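Side-chain contacts in aminodeoxyfutalosine deaminase (Deinococcus radiodurans, PDB 2IMR), which catalyses the zinc-dependent deamination of aminodeoxyfutalosine to futalosine, a step of menaquinone biosynthesis: residues 196-199 with 200-203; 244-247 with 248-251; 361-364 with 365-368; 219-222 with 223-227; 105-108 with 109-112. All coordinates share one frame; numbering follows the deposited sequence.

Contact 1 of 5, residues 196-199 with 200-203; sequences ERWR and RLER
R200 folds its long side chain back over the last turn of the helix, against the backbone of E196 and R197. The chain runs extended from CG to NE, and one face of the guanidinium lies over E196 O. R200 NE is 3.2 Å from E196 O, but the angle is too poor for a hydrogen bond. R200 NH1 rests 3.4 Å from R197 CA. R199 works from another side of the turn. With CG anti to its backbone N (chi1 -161°) and a bend at chi2, its chain runs alongside E202, the two pointing the same way. R199 NE meets E202 OE2 at 3.2 Å in a salt bridge, on the syn side of the carboxylate but 33° out of its plane. Both ends have second partners: R199 NH2 donates to E233 O, and E202 OE1 accepts from L208 N. Backbone closure comes from L201 N, 2.8 Å from W198 O. This is the exit of helix 184-199 into the short loop before strand 206-212, at the surface of the barrel domain. W198 is buried against helix 156-163 and L208 of that strand, while E202 ties the loop to the strand's backbone.

Contact 2 of 5, residues 244-247 with 248-251; sequences HPTE and LEMF
E247 and F251 meet in the close-packed part of the first two turns of helix 245-253. The edge of the F251 ring comes up to E247 O, with CD1 3.2 Å from the oxygen and nearly in the ring plane. M250 CG also packs on E247 O, at 3.3 Å, placed there by a first torsion that sets CG between the backbone N and the carbonyl carbon (chi1 60°). E247 runs extended (chi1 179°), and its OE2 accepts from A242 N, close to E243, the probable proton donor, and to the zinc ligand H240.

At the start of the helix H244 is the N-cap. H244 ND1 accepts from T246 N at 3.2 Å, a nearly straight bond (167°) with the donor tilted from the ring plane, and also shares a 2.6 Å hydrogen bond with T246 OG1. The looser flank belongs to P245 and E249, both partly exposed. There the contact is mostly main chain, with E249 N bonded to P245 O at 3.1 Å. E249 runs extended, its OE1 only loosely near T246 CG2 at 4.4 Å.

Helix 245-253 follows strand 238-241 after a three-residue link. Helix 285-292 packs on it through P285, which touches E247, L248 and F251, while L271 and I275 of helix 271-275 meet M250 and F251 respectively.

Contact 3 of 5, residues 361-364 with 365-368; sequences TLNV and REEV
N363 OD1 is gripped by two nitrogens of R365. The backbone N and the guanidinium NH1 of R365 each lie 3.0 Å from N363 OD1 and approach from opposite faces of the amide plane. The oxygen lies in the guanidinium plane, at its edge, and the two flat groups stand 75° apart. The bond from R365 N caps the helix start; for the other, the arginine runs extended from CG to NE, and the turn at chi4 (67°) presents NH1 to N363 OD1. E366 N reaches N363 O at 3.0 Å.

T361 OG1 donates to E366 OE1 at 2.7 Å from above the carboxylate plane, and accepts from N363 N at 3.2 Å, which makes an ST turn. A water bridges N363 ND2 (3.3 Å) and E366 OE2 (2.7 Å). R327 closes this side with salt bridges to E366 and E367 and a bond to T361 OG1, while R365 also reaches L144 O and the W414 ring.

Two bonds on one amide oxygen fix the rotation of N363. R327 would be expected to favour the charged form of E366 and ties the helix start by charge, while the uncharged N363 and T361 tie the loop to it by hydrogen bonds.

Contact 4 of 5, residues 219-222 with 223-227; sequences SHRL and MRLLS
L222 and L226 form an i to i+4 apolar pair on helix 220-233, one of the outer helices of the amidohydrolase barrel, whose first turns make up this contact. The apolar packing is centred on L222 CG, which lies 3.8 Å from L226 CD1. A chi1 of 179° sets L222 CG beside its carbonyl carbon, on the side of L226, and the two branched ends meet at a slant. Around this pair, L222 touches V187 of helix 184-199, and L226 and M223 face strand 206-212 through P212, with L226 also on L210.

Carbons also rest on main-chain carbonyls: L226 CG sits close over L222 O, and L225 CG lies 3.3 Å from R221 O.

The main-chain bonds are those of a regular alpha-helix: M223 N to S219 O and L226 N to L222 O both measure 2.9 Å, with R224 and L225 bonded likewise to H220 and R221.

Two salt bridges involve the arginines: R221 with D185 of helix 184-199, and R224 with D228 further along its own helix.

Hydroxyl groups hold the two ends of the segment. S219 is the N-cap: S219 OG accepts from L222 N at 3.2 Å, a nearly straight bond (164°). At the far end M223 O takes two donors from S227, the backbone N at 2.9 Å and OG at 3.0 Å, from opposite faces of the carbonyl plane.

Contact 5 of 5, residues 105-108 with 109-112; sequences SAYE and FQAL
F109 lies with its ring edge against the backbone carbonyl of S105: CD2 is 3.2 Å from S105 O, and the oxygen lies near the ring plane. Next to it Q110 runs extended back along the turn, its CG 3.2 Å from A106 O. The Q110 and Y107 side chains run side by side, with Q110 OE1 4.1 Å from Y107 CD1. The same A106 O takes the bond from Q110 N at 2.8 Å, close to straight (161°). L112 packs its CG on E108 O at 3.4 Å as the chain leaves the helix.

One shell further out, E108 fixes the start of the turn. CG sits between the backbone N and the carbonyl carbon (chi1 61°), which swings the carboxylate back to S105, where E108 OE2 accepts from S105 N at 2.8 Å through its anti lone pair. E108 OE1 lies close to OE1 of E175, a predicted substrate-binding residue, so that two acidic groups face each other, and the side chain is also close to the zinc ligand H101. F115 meets the F109 ring nearly at a right angle, and Y267 bonds to A111 O.

S105 and E108 together form a capping box, here opening the short helix 106-111 that follows the zinc-binding strand 100-101 beside the metal site.

Overall arrangement
All five contacts are local, at helix starts or ends within the barrel domain. Contacts 2 and 5 are buried and approach each other most closely, their nearest atoms about 7 Å apart. Contact 1 is a surface exit, held by an R199-E202 salt bridge and an arginine folded over the backbone. Contacts 3 and 4 are partly buried and lie on opposite sides of the chain's centre, centres about 32 Å apart: contact 3 relies on charges, an amide cap and a water, contact 4 on leucine packing and serine bonds. Contact 1 ends helix 184-199, against which contact 4 packs, and both touch strand 206-212. The caps differ too: histidine in contact 2, asparagine in 3, serine in 4 and 5.

Contact 1 of 5, residues 196-199 with 200-203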
loop_
_atom_site.group_PDB
_atom_site.type_symbol
_atom_site.label_atom_id
_atom_site.label_comp_id
_atom_site.label_asym_id
_atom_site.label_seq_id
_atom_site.Cartn_x
_atom_site.Cartn_y
_atom_site.Cartn_z
ATOM N N GLU A 196 11.594 5.545 19.194
ATOM C CA GLU A 196 11.261 6.353 20.361
ATOM C C GLU A 196 11.612 7.813 20.112
ATOM O O GLU A 196 10.896 8.717 20.539
ATOM C CB GLU A 196 12.004 5.838 21.598
ATOM C CG GLU A 196 11.680 4.394 21.943
ATOM C CD GLU A 196 12.340 3.928 23.226
ATOM O OE1 GLU A 196 13.552 4.186 23.405
ATOM O OE2 GLU A 196 11.648 3.295 24.051
ATOM N N ARG A 197 12.717 8.033 19.407
ATOM C CA ARG A 197 13.169 9.380 19.092
ATOM C C ARG A 197 12.179 10.055 18.140
ATOM O O ARG A 197 11.733 11.178 18.380
ATOM C CB ARG A 197 14.560 9.320 18.447
ATOM C CG ARG A 197 15.284 10.652 18.389
ATOM C CD ARG A 197 16.565 10.569 17.567
ATOM N NE ARG A 197 16.279 10.418 16.142
ATOM C CZ ARG A 197 17.181 10.551 15.172
ATOM N NH1 ARG A 197 18.443 10.840 15.466
ATOM N NH2 ARG A 197 16.819 10.399 13.906
ATOM N N TRP A 198 11.825 9.359 17.064
ATOM C CA TRP A 198 10.905 9.903 16.073
ATOM C C TRP A 198 9.474 10.077 16.575
ATOM O O TRP A 198 8.771 10.988 16.139
ATOM C CB TRP A 198 10.895 9.025 14.816
ATOM C CG TRP A 198 12.178 9.071 14.032
ATOM C CD1 TRP A 198 12.952 10.171 13.789
ATOM C CD2 TRP A 198 12.818 7.975 13.363
ATOM N NE1 TRP A 198 14.034 9.827 13.013
ATOM C CE2 TRP A 198 13.977 8.485 12.737
ATOM C CE3 TRP A 198 12.521 6.609 13.232
ATOM C CZ2 TRP A 198 14.846 7.678 11.989
ATOM C CZ3 TRP A 198 13.385 5.804 12.489
ATOM C CH2 TRP A 198 14.536 6.346 11.876
ATOM N N ARG A 199 9.044 9.205 17.484
ATOM C CA ARG A 199 7.684 9.272 18.014
ATOM C C ARG A 199 7.395 10.632 18.649
ATOM O O ARG A 199 6.246 11.069 18.700
ATOM C CB ARG A 199 7.457 8.153 19.040
ATOM C CG ARG A 199 5.983 7.841 19.298
ATOM C CD ARG A 199 5.305 7.364 18.019
ATOM N NE ARG A 199 3.880 7.079 18.180
ATOM C CZ ARG A 199 3.381 6.151 18.991
ATOM N NH1 ARG A 199 4.185 5.406 19.739
ATOM N NH2 ARG A 199 2.069 5.952 19.037
ATOM N N ARG A 200 8.443 11.302 19.117
ATOM C CA ARG A 200 8.306 12.617 19.742
ATOM C C ARG A 200 8.152 13.720 18.697
ATOM O O ARG A 200 7.626 14.796 18.989
ATOM C CB ARG A 200 9.534 12.920 20.601
ATOM C CG ARG A 200 9.840 11.866 21.646
ATOM C CD ARG A 200 11.285 11.968 22.117
ATOM N NE ARG A 200 11.669 10.795 22.896
ATOM C CZ ARG A 200 12.877 10.235 22.865
ATOM N NH1 ARG A 200 13.827 10.740 22.087
ATOM N NH2 ARG A 200 13.130 9.160 23.604
ATOM N N LEU A 201 8.613 13.448 17.481
ATOM C CA LEU A 201 8.554 14.426 16.396
ATOM C C LEU A 201 7.298 14.268 15.559
ATOM O O LEU A 201 6.965 15.121 14.740
ATOM C CB LEU A 201 9.790 14.278 15.508
ATOM C CG LEU A 201 11.115 14.368 16.262
ATOM C CD1 LEU A 201 12.273 14.227 15.288
ATOM C CD2 LEU A 201 11.195 15.697 16.995
ATOM N N GLU A 202 6.604 13.160 15.779
ATOM C CA GLU A 202 5.374 12.843 15.070
ATOM C C GLU A 202 4.290 13.894 15.332
ATOM O O GLU A 202 4.107 14.342 16.465
ATOM C CB GLU A 202 4.926 11.448 15.519
ATOM C CG GLU A 202 3.466 11.123 15.368
ATOM C CD GLU A 202 3.163 9.739 15.902
ATOM O OE1 GLU A 202 3.656 8.757 15.310
ATOM O OE2 GLU A 202 2.445 9.632 16.920
ATOM N N ARG A 203 3.586 14.303 14.279
ATOM C CA ARG A 203 2.520 15.289 14.424
ATOM C C ARG A 203 1.208 14.802 13.816
ATOM O O ARG A 203 1.179 13.804 13.093
ATOM C CB ARG A 203 2.936 16.631 13.806
ATOM C CG ARG A 203 3.469 16.573 12.379
ATOM C CD ARG A 203 2.363 16.603 11.337
ATOM N NE ARG A 203 2.909 16.768 9.990
ATOM C CZ ARG A 203 2.187 16.729 8.874
ATOM N NH1 ARG A 203 0.876 16.531 8.933
ATOM N NH2 ARG A 203 2.775 16.884 7.695
#

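Contact 2 of 5, residues 244-247 with 248-251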
loop_
_atom_site.group_PDB
_atom_site.type_symbol
_atom_site.label_atom_id
_atom_site.label_comp_id
_atom_site.label_asym_id
_atom_site.label_seq_id
_atom_site.Cartn_x
_atom_site.Cartn_y
_atom_site.Cartn_z
ATOM N N HIS A 244 5.913 -12.987 -4.409
ATOM C CA HIS A 244 6.259 -13.829 -5.556
ATOM C C HIS A 244 5.916 -15.296 -5.265
ATOM O O HIS A 244 5.997 -15.741 -4.123
ATOM C CB HIS A 244 7.759 -13.670 -5.854
ATOM C CG HIS A 244 8.173 -14.158 -7.207
ATOM N ND1 HIS A 244 8.546 -15.462 -7.449
ATOM C CD2 HIS A 244 8.265 -13.515 -8.396
ATOM C CE1 HIS A 244 8.852 -15.601 -8.728
ATOM N NE2 HIS A 244 8.688 -14.434 -9.323
ATOM N N PRO A 245 5.512 -16.062 -6.294
ATOM C CA PRO A 245 5.173 -17.468 -6.050
ATOM C C PRO A 245 6.284 -18.299 -5.413
ATOM O O PRO A 245 6.006 -19.251 -4.682
ATOM C CB PRO A 245 4.772 -17.981 -7.438
ATOM C CG PRO A 245 5.500 -17.071 -8.381
ATOM C CD PRO A 245 5.345 -15.721 -7.718
ATOM N N THR A 246 7.537 -17.942 -5.684
ATOM C CA THR A 246 8.663 -18.677 -5.124
ATOM C C THR A 246 8.767 -18.524 -3.602
ATOM O O THR A 246 9.486 -19.281 -2.945
ATOM C CB THR A 246 9.993 -18.254 -5.791
ATOM O OG1 THR A 246 10.098 -16.827 -5.807
ATOM C CG2 THR A 246 10.055 -18.776 -7.225
ATOM N N GLU A 247 8.055 -17.550 -3.040
ATOM C CA GLU A 247 8.062 -17.363 -1.592
ATOM C C GLU A 247 7.172 -18.450 -0.987
ATOM O O GLU A 247 7.531 -19.099 0.002
ATOM C CB GLU A 247 7.518 -15.981 -1.210
ATOM C CG GLU A 247 7.491 -15.739 0.304
ATOM C CD GLU A 247 6.839 -14.421 0.686
ATOM O OE1 GLU A 247 6.981 -13.449 -0.083
ATOM O OE2 GLU A 247 6.200 -14.354 1.761
ATOM N N LEU A 248 6.005 -18.657 -1.591
ATOM C CA LEU A 248 5.092 -19.687 -1.102
ATOM C C LEU A 248 5.765 -21.054 -1.240
ATOM O O LEU A 248 5.629 -21.922 -0.374
ATOM C CB LEU A 248 3.793 -19.666 -1.910
ATOM C CG LEU A 248 2.800 -20.802 -1.646
ATOM C CD1 LEU A 248 2.300 -20.756 -0.205
ATOM C CD2 LEU A 248 1.640 -20.675 -2.622
ATOM N N GLU A 249 6.502 -21.234 -2.330
ATOM C CA GLU A 249 7.190 -22.496 -2.578
ATOM C C GLU A 249 8.205 -22.860 -1.493
ATOM O O GLU A 249 8.213 -23.992 -1.004
ATOM C CB GLU A 249 7.899 -22.469 -3.932
ATOM C CG GLU A 249 8.463 -23.829 -4.340
ATOM C CD GLU A 249 9.161 -23.808 -5.687
ATOM O OE1 GLU A 249 8.863 -22.914 -6.509
ATOM O OE2 GLU A 249 9.999 -24.701 -5.930
ATOM N N MET A 250 9.062 -21.916 -1.106
ATOM C CA MET A 250 10.053 -22.246 -0.093
ATOM C C MET A 250 9.450 -22.508 1.275
ATOM O O MET A 250 10.009 -23.277 2.057
ATOM C CB MET A 250 11.157 -21.183 -0.009
ATOM C CG MET A 250 10.724 -19.787 0.342
ATOM S SD MET A 250 12.193 -18.722 0.496
ATOM C CE MET A 250 11.484 -17.357 1.391
ATOM N N PHE A 251 8.309 -21.895 1.579
ATOM C CA PHE A 251 7.691 -22.165 2.869
ATOM C C PHE A 251 7.142 -23.587 2.872
ATOM O O PHE A 251 6.968 -24.195 3.925
ATOM C CB PHE A 251 6.573 -21.169 3.179
ATOM C CG PHE A 251 7.050 -19.946 3.907
ATOM C CD1 PHE A 251 7.711 -18.929 3.226
ATOM C CD2 PHE A 251 6.894 -19.838 5.284
ATOM C CE1 PHE A 251 8.212 -17.825 3.909
ATOM C CE2 PHE A 251 7.392 -18.741 5.973
ATOM C CZ PHE A 251 8.051 -17.731 5.283
#

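Contact 3 of 5, residues 361-364 with 365-368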
loop_
_atom_site.group_PDB
_atom_site.type_symbol
_atom_site.label_atom_id
_atom_site.label_comp_id
_atom_site.label_asym_id
_atom_site.label_seq_id
_atom_site.Cartn_x
_atom_site.Cartn_y
_atom_site.Cartn_z
ATOM N N THR A 361 4.878 4.777 -11.771
ATOM C CA THR A 361 4.656 6.108 -11.200
ATOM C C THR A 361 4.033 6.033 -9.807
ATOM O O THR A 361 3.603 4.970 -9.368
ATOM C CB THR A 361 3.707 6.957 -12.067
ATOM O OG1 THR A 361 2.356 6.522 -11.854
ATOM C CG2 THR A 361 4.065 6.823 -13.549
ATOM N N LEU A 362 3.975 7.179 -9.133
ATOM C CA LEU A 362 3.414 7.280 -7.788
ATOM C C LEU A 362 1.934 7.655 -7.828
ATOM O O LEU A 362 1.326 7.935 -6.793
ATOM C CB LEU A 362 4.181 8.336 -6.983
ATOM C CG LEU A 362 5.663 8.040 -6.729
ATOM C CD1 LEU A 362 6.318 9.210 -6.011
ATOM C CD2 LEU A 362 5.790 6.765 -5.904
ATOM N N ASN A 363 1.359 7.641 -9.027
ATOM C CA ASN A 363 -0.041 8.011 -9.227
ATOM C C ASN A 363 -1.004 6.825 -9.151
ATOM O O ASN A 363 -1.141 6.071 -10.109
ATOM C CB ASN A 363 -0.190 8.697 -10.588
ATOM C CG ASN A 363 -1.544 9.336 -10.769
ATOM O OD1 ASN A 363 -2.442 9.153 -9.945
ATOM N ND2 ASN A 363 -1.703 10.097 -11.851
ATOM N N VAL A 364 -1.690 6.684 -8.020
ATOM C CA VAL A 364 -2.636 5.582 -7.824
ATOM C C VAL A 364 -3.814 5.587 -8.801
ATOM O O VAL A 364 -4.452 4.555 -9.009
ATOM C CB VAL A 364 -3.173 5.563 -6.363
ATOM C CG1 VAL A 364 -4.350 4.596 -6.232
ATOM C CG2 VAL A 364 -2.063 5.128 -5.426
ATOM N N ARG A 365 -4.110 6.733 -9.409
ATOM C CA ARG A 365 -5.214 6.781 -10.368
ATOM C C ARG A 365 -4.919 5.782 -11.483
ATOM O O ARG A 365 -5.825 5.184 -12.067
ATOM C CB ARG A 365 -5.356 8.185 -10.970
ATOM C CG ARG A 365 -5.606 9.279 -9.945
ATOM C CD ARG A 365 -5.703 10.629 -10.636
ATOM N NE ARG A 365 -5.899 11.738 -9.708
ATOM C CZ ARG A 365 -4.996 12.145 -8.821
ATOM N NH1 ARG A 365 -3.823 11.535 -8.728
ATOM N NH2 ARG A 365 -5.260 13.181 -8.038
ATOM N N GLU A 366 -3.639 5.607 -11.774
ATOM C CA GLU A 366 -3.213 4.692 -12.816
ATOM C C GLU A 366 -3.351 3.229 -12.399
ATOM O O GLU A 366 -3.508 2.349 -13.247
ATOM C CB GLU A 366 -1.779 5.038 -13.229
ATOM C CG GLU A 366 -1.741 6.321 -14.078
ATOM C CD GLU A 366 -0.369 6.961 -14.188
ATOM O OE1 GLU A 366 0.645 6.289 -13.928
ATOM O OE2 GLU A 366 -0.309 8.153 -14.554
ATOM N N GLU A 367 -3.311 2.971 -11.097
ATOM C CA GLU A 367 -3.466 1.607 -10.601
ATOM C C GLU A 367 -4.934 1.223 -10.699
ATOM O O GLU A 367 -5.268 0.060 -10.901
ATOM C CB GLU A 367 -3.005 1.501 -9.144
ATOM C CG GLU A 367 -1.522 1.796 -8.929
ATOM C CD GLU A 367 -0.597 0.819 -9.642
ATOM O OE1 GLU A 367 -1.062 -0.262 -10.063
ATOM O OE2 GLU A 367 0.612 1.132 -9.763
ATOM N N VAL A 368 -5.813 2.212 -10.550
ATOM C CA VAL A 368 -7.246 1.968 -10.645
ATOM C C VAL A 368 -7.553 1.519 -12.070
ATOM O O VAL A 368 -8.278 0.551 -12.289
ATOM C CB VAL A 368 -8.055 3.249 -10.308
ATOM C CG1 VAL A 368 -9.529 3.065 -10.680
ATOM C CG2 VAL A 368 -7.930 3.556 -8.820
HETATM O O HOH W 1 1.084 10.174 -13.537
#

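Contact 4 of 5, residues 219-222 with 223-227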
loop_
_atom_site.group_PDB
_atom_site.type_symbol
_atom_site.label_atom_id
_atom_site.label_comp_id
_atom_site.label_asym_id
_atom_site.label_seq_id
_atom_site.Cartn_x
_atom_site.Cartn_y
_atom_site.Cartn_z
ATOM N N SER A 219 13.930 -12.615 11.172
ATOM C CA SER A 219 13.825 -13.845 11.955
ATOM C C SER A 219 12.507 -13.883 12.729
ATOM O O SER A 219 11.917 -12.840 13.021
ATOM C CB SER A 219 15.007 -13.973 12.932
ATOM O OG SER A 219 14.930 -13.010 13.974
ATOM N N HIS A 220 12.045 -15.086 13.061
ATOM C CA HIS A 220 10.795 -15.224 13.798
ATOM C C HIS A 220 10.847 -14.422 15.098
ATOM O O HIS A 220 9.870 -13.779 15.482
ATOM C CB HIS A 220 10.513 -16.704 14.093
ATOM C CG HIS A 220 11.577 -17.378 14.905
ATOM N ND1 HIS A 220 11.539 -17.438 16.282
ATOM C CD2 HIS A 220 12.715 -18.009 14.533
ATOM C CE1 HIS A 220 12.607 -18.080 16.723
ATOM N NE2 HIS A 220 13.337 -18.437 15.682
ATOM N N ARG A 221 11.995 -14.448 15.766
ATOM C CA ARG A 221 12.152 -13.718 17.018
ATOM C C ARG A 221 12.020 -12.206 16.822
ATOM O O ARG A 221 11.284 -11.541 17.549
ATOM C CB ARG A 221 13.507 -14.048 17.649
ATOM C CG ARG A 221 13.720 -13.381 18.994
ATOM C CD ARG A 221 15.038 -13.792 19.634
ATOM N NE ARG A 221 15.243 -13.093 20.901
ATOM C CZ ARG A 221 14.433 -13.197 21.951
ATOM N NH1 ARG A 221 13.362 -13.978 21.890
ATOM N NH2 ARG A 221 14.686 -12.511 23.056
ATOM N N LEU A 222 12.728 -11.660 15.836
ATOM C CA LEU A 222 12.664 -10.225 15.577
ATOM C C LEU A 222 11.259 -9.808 15.126
ATOM O O LEU A 222 10.781 -8.727 15.474
ATOM C CB LEU A 222 13.700 -9.835 14.516
ATOM C CG LEU A 222 13.748 -8.357 14.098
ATOM C CD1 LEU A 222 13.956 -7.475 15.326
ATOM C CD2 LEU A 222 14.861 -8.148 13.085
ATOM N N MET A 223 10.596 -10.669 14.359
ATOM C CA MET A 223 9.247 -10.373 13.878
ATOM C C MET A 223 8.276 -10.200 15.050
ATOM O O MET A 223 7.459 -9.278 15.060
ATOM C CB MET A 223 8.755 -11.493 12.956
ATOM C CG MET A 223 7.360 -11.261 12.367
ATOM S SD MET A 223 7.294 -9.863 11.216
ATOM C CE MET A 223 7.940 -10.636 9.746
ATOM N N ARG A 224 8.360 -11.089 16.034
ATOM C CA ARG A 224 7.485 -10.995 17.197
ATOM C C ARG A 224 7.838 -9.814 18.088
ATOM O O ARG A 224 6.951 -9.177 18.654
ATOM C CB ARG A 224 7.524 -12.288 18.016
ATOM C CG ARG A 224 6.719 -13.412 17.401
ATOM C CD ARG A 224 6.363 -14.466 18.443
ATOM N NE ARG A 224 5.754 -13.892 19.648
ATOM C CZ ARG A 224 4.755 -13.012 19.650
ATOM N NH1 ARG A 224 4.235 -12.582 18.508
ATOM N NH2 ARG A 224 4.265 -12.569 20.802
ATOM N N LEU A 225 9.130 -9.522 18.225
ATOM C CA LEU A 225 9.548 -8.387 19.040
ATOM C C LEU A 225 8.977 -7.120 18.422
ATOM O O LEU A 225 8.483 -6.237 19.123
ATOM C CB LEU A 225 11.077 -8.278 19.094
ATOM C CG LEU A 225 11.841 -9.300 19.938
ATOM C CD1 LEU A 225 13.345 -9.049 19.827
ATOM C CD2 LEU A 225 11.389 -9.192 21.387
ATOM N N LEU A 226 9.035 -7.045 17.097
ATOM C CA LEU A 226 8.534 -5.876 16.388
ATOM C C LEU A 226 7.014 -5.750 16.446
ATOM O O LEU A 226 6.492 -4.673 16.750
ATOM C CB LEU A 226 8.986 -5.908 14.923
ATOM C CG LEU A 226 10.497 -5.828 14.669
ATOM C CD1 LEU A 226 10.784 -6.119 13.186
ATOM C CD2 LEU A 226 11.013 -4.442 15.073
ATOM N N SER A 227 6.298 -6.834 16.160
ATOM C CA SER A 227 4.841 -6.758 16.177
ATOM C C SER A 227 4.302 -6.498 17.579
ATOM O O SER A 227 3.367 -5.713 17.744
ATOM C CB SER A 227 4.201 -8.023 15.569
ATOM O OG SER A 227 4.640 -9.215 16.192
#

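Contact 5 of 5, residues 105-108 with 109-112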
loop_
_atom_site.group_PDB
_atom_site.type_symbol
_atom_site.label_atom_id
_atom_site.label_comp_id
_atom_site.label_asym_id
_atom_site.label_seq_id
_atom_site.Cartn_x
_atom_site.Cartn_y
_atom_site.Cartn_z
ATOM N N SER A 105 17.183 0.627 -0.535
ATOM C CA SER A 105 18.568 0.233 -0.354
ATOM C C SER A 105 18.957 -0.884 -1.305
ATOM O O SER A 105 18.121 -1.697 -1.699
ATOM C CB SER A 105 18.790 -0.233 1.085
ATOM O OG SER A 105 20.097 -0.750 1.255
ATOM N N ALA A 106 20.232 -0.919 -1.681
ATOM C CA ALA A 106 20.713 -1.971 -2.557
ATOM C C ALA A 106 20.524 -3.273 -1.783
ATOM O O ALA A 106 20.337 -4.339 -2.366
ATOM C CB ALA A 106 22.186 -1.758 -2.881
ATOM N N TYR A 107 20.565 -3.168 -0.458
ATOM C CA TYR A 107 20.405 -4.328 0.409
ATOM C C TYR A 107 19.067 -5.036 0.219
ATOM O O TYR A 107 19.021 -6.260 0.122
ATOM C CB TYR A 107 20.559 -3.926 1.881
ATOM C CG TYR A 107 21.926 -3.380 2.246
ATOM C CD1 TYR A 107 23.088 -4.118 1.998
ATOM C CD2 TYR A 107 22.059 -2.125 2.842
ATOM C CE1 TYR A 107 24.350 -3.614 2.334
ATOM C CE2 TYR A 107 23.316 -1.612 3.180
ATOM C CZ TYR A 107 24.455 -2.361 2.923
ATOM O OH TYR A 107 25.695 -1.849 3.250
ATOM N N GLU A 108 17.969 -4.287 0.159
ATOM C CA GLU A 108 16.686 -4.950 -0.003
ATOM C C GLU A 108 16.498 -5.522 -1.409
ATOM O O GLU A 108 15.702 -6.437 -1.601
ATOM C CB GLU A 108 15.526 -4.022 0.413
ATOM C CG GLU A 108 15.370 -2.733 -0.353
ATOM C CD GLU A 108 14.451 -1.748 0.363
ATOM O OE1 GLU A 108 13.316 -2.131 0.744
ATOM O OE2 GLU A 108 14.862 -0.586 0.545
ATOM N N PHE A 109 17.239 -4.998 -2.386
ATOM C CA PHE A 109 17.179 -5.512 -3.753
ATOM C C PHE A 109 17.972 -6.819 -3.791
ATOM O O PHE A 109 17.530 -7.816 -4.362
ATOM C CB PHE A 109 17.808 -4.524 -4.741
ATOM C CG PHE A 109 16.860 -3.471 -5.238
ATOM C CD1 PHE A 109 16.048 -3.713 -6.343
ATOM C CD2 PHE A 109 16.766 -2.243 -4.593
ATOM C CE1 PHE A 109 15.151 -2.743 -6.799
ATOM C CE2 PHE A 109 15.875 -1.268 -5.039
ATOM C CZ PHE A 109 15.065 -1.521 -6.144
ATOM N N GLN A 110 19.146 -6.800 -3.168
ATOM C CA GLN A 110 20.015 -7.970 -3.127
ATOM C C GLN A 110 19.375 -9.138 -2.384
ATOM O O GLN A 110 19.603 -10.296 -2.725
ATOM C CB GLN A 110 21.353 -7.613 -2.465
ATOM C CG GLN A 110 22.229 -6.683 -3.301
ATOM C CD GLN A 110 23.602 -6.459 -2.688
ATOM O OE1 GLN A 110 23.738 -5.801 -1.651
ATOM N NE2 GLN A 110 24.630 -7.013 -3.326
ATOM N N ALA A 111 18.570 -8.829 -1.374
ATOM C CA ALA A 111 17.914 -9.860 -0.578
ATOM C C ALA A 111 16.795 -10.592 -1.318
ATOM O O ALA A 111 16.448 -11.716 -0.962
ATOM C CB ALA A 111 17.362 -9.244 0.697
ATOM N N LEU A 112 16.234 -9.958 -2.343
ATOM C CA LEU A 112 15.133 -10.553 -3.097
ATOM C C LEU A 112 15.519 -10.950 -4.527
ATOM O O LEU A 112 15.543 -10.118 -5.437
ATOM C CB LEU A 112 13.952 -9.576 -3.115
ATOM C CG LEU A 112 13.533 -9.056 -1.731
ATOM C CD1 LEU A 112 12.285 -8.185 -1.853
ATOM C CD2 LEU A 112 13.264 -10.233 -0.800
#